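Side-chain contacts in oxidase/hydroxylase (Streptomyces hygroscopicus subsp. hygroscopicus, PDB 4XCB), which is probably a 2-oxoglutarate-dependent dioxygenase that binds iron(II), 2-oxoglutarate and hygromycin B in a double-stranded beta-helix fold: residues S29-S34 against D71-A76; G25-G28 against S34-S37. One frame throughout, in Å; residues are numbered along the deposited sequence.

Contact 1: residues S29-S34 against D71-A76; sequences SGEVES and DDRLLA
Glu-31 and Arg-73 meet head-on in a two-pronged salt bridge, part of a surface network away from the ligand sites that links the start of helix 29-40 to the N-terminal end of helix 72-82 in this PhyH-family protein. Arg-73 presents the end of its guanidinium: NH1 donates to Glu-31 OE1 at 2.8 Å, and NH2 reaches Glu-31 OE2 at 2.6 Å. Both bonds are nearly straight and use the syn lone pairs of the carboxylate, whose plane is turned only 10° from that of the guanidinium.

A second carboxylate takes the guanidinium's side. Asp-71 OD1 accepts from Arg-73 NE at 3.1 Å and OD2 from Arg-73 NH2 at 3.0 Å; here the donors stand about 30° out of the carboxylate plane. The bend at chi3 (-66°) turns the guanidinium back alongside Asp-71.

Asp-71 is also the N-cap of its helix, and its OD1 takes the backbone N of Arg-73 at 2.9 Å through the anti lone pair, so that one oxygen holds two donors. Glu-31 OE1 also accepts from Gly-28 N.

With NH2 shared by two carboxylates, four bonds through three nitrogens hold the guanidinium plane, and its positive charge probably keeps both acids ionised.

Contact 2: residues G25-G28 against S34-S37; sequences GVFG and SFRS
Phe-27 and Phe-35 form a T-shaped (edge-to-face) pair where the loop after strand 20-23 turns into helix 29-40, at the flank of the large sheet of this double-stranded beta-helix fold. The tight part is this pair of buried rings. Phe-35 points its edge at one face of Phe-27, with the centroids 5.7 Å apart and the planes at 78°, and the two side chains cross at about a right angle. Leu-68 of helix 63-69 touches both rings, while Val-200 and Leu-74 pack on Phe-27, making a small apolar core beneath the loop.

Contact across the two segments is confined to these rings. The residues flanking them face solvent or other partners: Gly-25 is exposed on the loop, and Arg-36, on the helix, gives its NE to the carbonyl oxygen of Leu-145. The side chain of Phe-27 is about 8 Å from that of Tyr-144, a 2-oxoglutarate-binding residue. The touching itself falls to one corner of the Phe-35 ring: CE2 sits 4.0 Å from Phe-27 CD1 and 4.2 Å from Phe-27 CG.

Overall arrangement
Coming from the N terminus, the chain leaves strand 20-23, passes through the loop 25-28 and enters helix 29-40. Contact 2 closes this short turn, with a side chain from the middle of the helix packed against the loop. Contact 1 starts on the same helix, directly after that loop, and reaches across 36 residues to the start of helix 72-82. The spans 25-37 and 29-76 therefore cross, neither nesting in the other, and share Ser-34; the contact centres lie about 6 Å apart. Contact 1 joins helices 29-40 and 72-82 directly; contact 2 ties the loop to helix 29-40, and Phe-27 packs on Arg-73 and Leu-74 of helix 72-82. Leu-74 carries the packing on to strands 139-144 and 220-229.

Contact 1: residues S29-S34 against D71-A76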
loop_
_atom_site.group_PDB
_atom_site.type_symbol
_atom_site.label_atom_id
_atom_site.label_comp_id
_atom_site.label_asym_id
_atom_site.label_seq_id
_atom_site.Cartn_x
_atom_site.Cartn_y
_atom_site.Cartn_z
ATOM N N SER A 29 -1.648 -12.318 40.287
ATOM C CA SER A 29 -2.762 -13.108 40.807
ATOM C C SER A 29 -3.664 -12.282 41.728
ATOM O O SER A 29 -4.884 -12.407 41.688
ATOM C CB SER A 29 -2.237 -14.360 41.531
ATOM O OG SER A 29 -1.085 -14.065 42.302
ATOM N N GLY A 30 -3.071 -11.415 42.536
ATOM C CA GLY A 30 -3.851 -10.566 43.422
ATOM C C GLY A 30 -4.708 -9.563 42.667
ATOM O O GLY A 30 -5.855 -9.288 43.036
ATOM N N GLU A 31 -4.149 -8.997 41.605
ATOM C CA GLU A 31 -4.894 -8.034 40.808
ATOM C C GLU A 31 -6.033 -8.717 40.079
ATOM O O GLU A 31 -7.148 -8.202 40.017
ATOM C CB GLU A 31 -3.990 -7.341 39.801
ATOM C CG GLU A 31 -2.909 -6.494 40.403
ATOM C CD GLU A 31 -2.135 -5.769 39.338
ATOM O OE1 GLU A 31 -1.157 -6.344 38.823
ATOM O OE2 GLU A 31 -2.527 -4.637 38.993
ATOM N N VAL A 32 -5.726 -9.869 39.496
ATOM C CA VAL A 32 -6.736 -10.695 38.858
ATOM C C VAL A 32 -7.865 -11.002 39.838
ATOM O O VAL A 32 -9.044 -10.908 39.490
ATOM C CB VAL A 32 -6.128 -11.999 38.339
ATOM C CG1 VAL A 32 -7.212 -12.980 38.009
ATOM C CG2 VAL A 32 -5.248 -11.714 37.127
ATOM N N GLU A 33 -7.500 -11.337 41.072
ATOM C CA GLU A 33 -8.496 -11.553 42.116
ATOM C C GLU A 33 -9.363 -10.313 42.348
ATOM O O GLU A 33 -10.579 -10.428 42.506
ATOM C CB GLU A 33 -7.821 -11.973 43.420
ATOM C CD GLU A 33 -6.639 -13.790 44.700
ATOM O OE2 GLU A 33 -5.540 -14.372 44.611
ATOM N N SER A 34 -8.736 -9.138 42.351
ATOM C CA SER A 34 -9.451 -7.874 42.505
ATOM C C SER A 34 -10.449 -7.663 41.368
ATOM O O SER A 34 -11.576 -7.226 41.585
ATOM C CB SER A 34 -8.457 -6.713 42.565
ATOM O OG SER A 34 -9.111 -5.469 42.418
ATOM N N ASP A 71 -4.655 2.048 32.620
ATOM C CA ASP A 71 -3.412 1.490 33.153
ATOM C C ASP A 71 -2.327 1.544 32.075
ATOM O O ASP A 71 -2.562 1.132 30.942
ATOM C CB ASP A 71 -3.645 0.048 33.636
ATOM C CG ASP A 71 -2.550 -0.462 34.569
ATOM O OD1 ASP A 71 -1.374 -0.552 34.164
ATOM O OD2 ASP A 71 -2.882 -0.813 35.719
ATOM N N ASP A 72 -1.138 2.044 32.400
ATOM C CA ASP A 72 -0.084 2.106 31.375
ATOM C C ASP A 72 0.388 0.723 30.899
ATOM O O ASP A 72 1.066 0.625 29.880
ATOM C CB ASP A 72 1.118 2.918 31.864
ATOM C CG ASP A 72 1.683 2.403 33.164
ATOM O OD1 ASP A 72 1.060 1.506 33.771
ATOM O OD2 ASP A 72 2.746 2.911 33.587
ATOM N N ARG A 73 0.038 -0.339 31.618
ATOM C CA ARG A 73 0.395 -1.678 31.160
ATOM C C ARG A 73 -0.441 -2.029 29.940
ATOM O O ARG A 73 -0.058 -2.889 29.152
ATOM C CB ARG A 73 0.204 -2.710 32.273
ATOM C CG ARG A 73 1.347 -2.724 33.273
ATOM C CD ARG A 73 1.037 -3.604 34.469
ATOM N NE ARG A 73 -0.068 -3.086 35.275
ATOM C CZ ARG A 73 -0.535 -3.687 36.363
ATOM N NH1 ARG A 73 0.005 -4.826 36.768
ATOM N NH2 ARG A 73 -1.534 -3.144 37.055
ATOM N N LEU A 74 -1.597 -1.381 29.804
ATOM C CA LEU A 74 -2.392 -1.500 28.586
ATOM C C LEU A 74 -2.071 -0.390 27.606
ATOM O O LEU A 74 -1.922 -0.634 26.412
ATOM C CB LEU A 74 -3.886 -1.460 28.904
ATOM C CG LEU A 74 -4.441 -2.524 29.853
ATOM C CD1 LEU A 74 -5.960 -2.526 29.801
ATOM C CD2 LEU A 74 -3.901 -3.894 29.481
ATOM N N LEU A 75 -1.996 0.842 28.103
ATOM C CA LEU A 75 -1.845 1.974 27.209
ATOM C C LEU A 75 -0.509 1.991 26.492
ATOM O O LEU A 75 -0.446 2.361 25.325
ATOM C CB LEU A 75 -2.030 3.294 27.960
ATOM C CG LEU A 75 -3.417 3.578 28.529
ATOM C CD1 LEU A 75 -3.462 5.030 28.942
ATOM C CD2 LEU A 75 -4.499 3.274 27.505
ATOM N N ALA A 76 0.560 1.583 27.163
ATOM C CA ALA A 76 1.863 1.691 26.517
ATOM C C ALA A 76 1.953 0.768 25.278
ATOM O O ALA A 76 2.330 1.234 24.209
ATOM C CB ALA A 76 2.985 1.410 27.515
#

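Contact 2: residues G25-G28 against S34-S37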
loop_
_atom_site.group_PDB
_atom_site.type_symbol
_atom_site.label_atom_id
_atom_site.label_comp_id
_atom_site.label_asym_id
_atom_site.label_seq_id
_atom_site.Cartn_x
_atom_site.Cartn_y
_atom_site.Cartn_z
ATOM N N GLY A 25 1.438 -12.592 31.766
ATOM C CA GLY A 25 1.606 -12.195 33.150
ATOM C C GLY A 25 1.605 -10.709 33.442
ATOM O O GLY A 25 2.305 -10.262 34.339
ATOM N N VAL A 26 0.825 -9.938 32.695
ATOM C CA VAL A 26 0.800 -8.495 32.895
ATOM C C VAL A 26 0.212 -8.135 34.255
ATOM O O VAL A 26 0.658 -7.197 34.931
ATOM C CB VAL A 26 -0.006 -7.812 31.784
ATOM C CG1 VAL A 26 -0.064 -6.312 31.991
ATOM C CG2 VAL A 26 0.624 -8.112 30.436
ATOM N N PHE A 27 -0.785 -8.899 34.667
ATOM C CA PHE A 27 -1.433 -8.628 35.937
ATOM C C PHE A 27 -1.226 -9.787 36.884
ATOM O O PHE A 27 -1.355 -10.946 36.494
ATOM C CB PHE A 27 -2.915 -8.348 35.719
ATOM C CG PHE A 27 -3.163 -7.179 34.827
ATOM C CD1 PHE A 27 -3.113 -5.880 35.323
ATOM C CD2 PHE A 27 -3.432 -7.362 33.484
ATOM C CE1 PHE A 27 -3.330 -4.804 34.499
ATOM C CE2 PHE A 27 -3.646 -6.286 32.655
ATOM C CZ PHE A 27 -3.599 -5.000 33.163
ATOM N N GLY A 28 -0.896 -9.468 38.131
ATOM C CA GLY A 28 -0.591 -10.497 39.107
ATOM C C GLY A 28 -1.835 -11.188 39.604
ATOM O O GLY A 28 -2.942 -10.695 39.388
ATOM N N SER A 34 -8.736 -9.138 42.351
ATOM C CA SER A 34 -9.451 -7.874 42.505
ATOM C C SER A 34 -10.449 -7.663 41.368
ATOM O O SER A 34 -11.576 -7.226 41.585
ATOM C CB SER A 34 -8.457 -6.713 42.565
ATOM O OG SER A 34 -9.111 -5.469 42.418
ATOM N N PHE A 35 -10.027 -7.975 40.145
ATOM C CA PHE A 35 -10.908 -7.790 38.996
ATOM C C PHE A 35 -12.084 -8.786 39.026
ATOM O O PHE A 35 -13.224 -8.423 38.744
ATOM C CB PHE A 35 -10.116 -7.943 37.692
ATOM C CG PHE A 35 -9.001 -6.943 37.521
ATOM C CD1 PHE A 35 -9.114 -5.646 37.986
ATOM C CD2 PHE A 35 -7.840 -7.310 36.872
ATOM C CE1 PHE A 35 -8.081 -4.724 37.799
ATOM C CE2 PHE A 35 -6.807 -6.403 36.691
ATOM C CZ PHE A 35 -6.921 -5.118 37.160
ATOM N N ARG A 36 -11.806 -10.041 39.359
ATOM C CA ARG A 36 -12.862 -11.043 39.477
ATOM C C ARG A 36 -13.890 -10.660 40.533
ATOM O O ARG A 36 -15.091 -10.744 40.296
ATOM C CB ARG A 36 -12.280 -12.401 39.833
ATOM C CG ARG A 36 -11.430 -13.029 38.775
ATOM C CD ARG A 36 -10.826 -14.287 39.370
ATOM N NE ARG A 36 -10.200 -15.142 38.386
ATOM C CZ ARG A 36 -9.205 -15.972 38.680
ATOM N NH1 ARG A 36 -8.740 -16.013 39.921
ATOM N NH2 ARG A 36 -8.667 -16.748 37.744
ATOM N N SER A 37 -13.405 -10.254 41.704
ATOM C CA SER A 37 -14.288 -9.831 42.788
ATOM C C SER A 37 -15.213 -8.714 42.353
ATOM O O SER A 37 -16.411 -8.745 42.634
ATOM C CB SER A 37 -13.483 -9.367 44.001
ATOM O OG SER A 37 -14.314 -8.630 44.897
#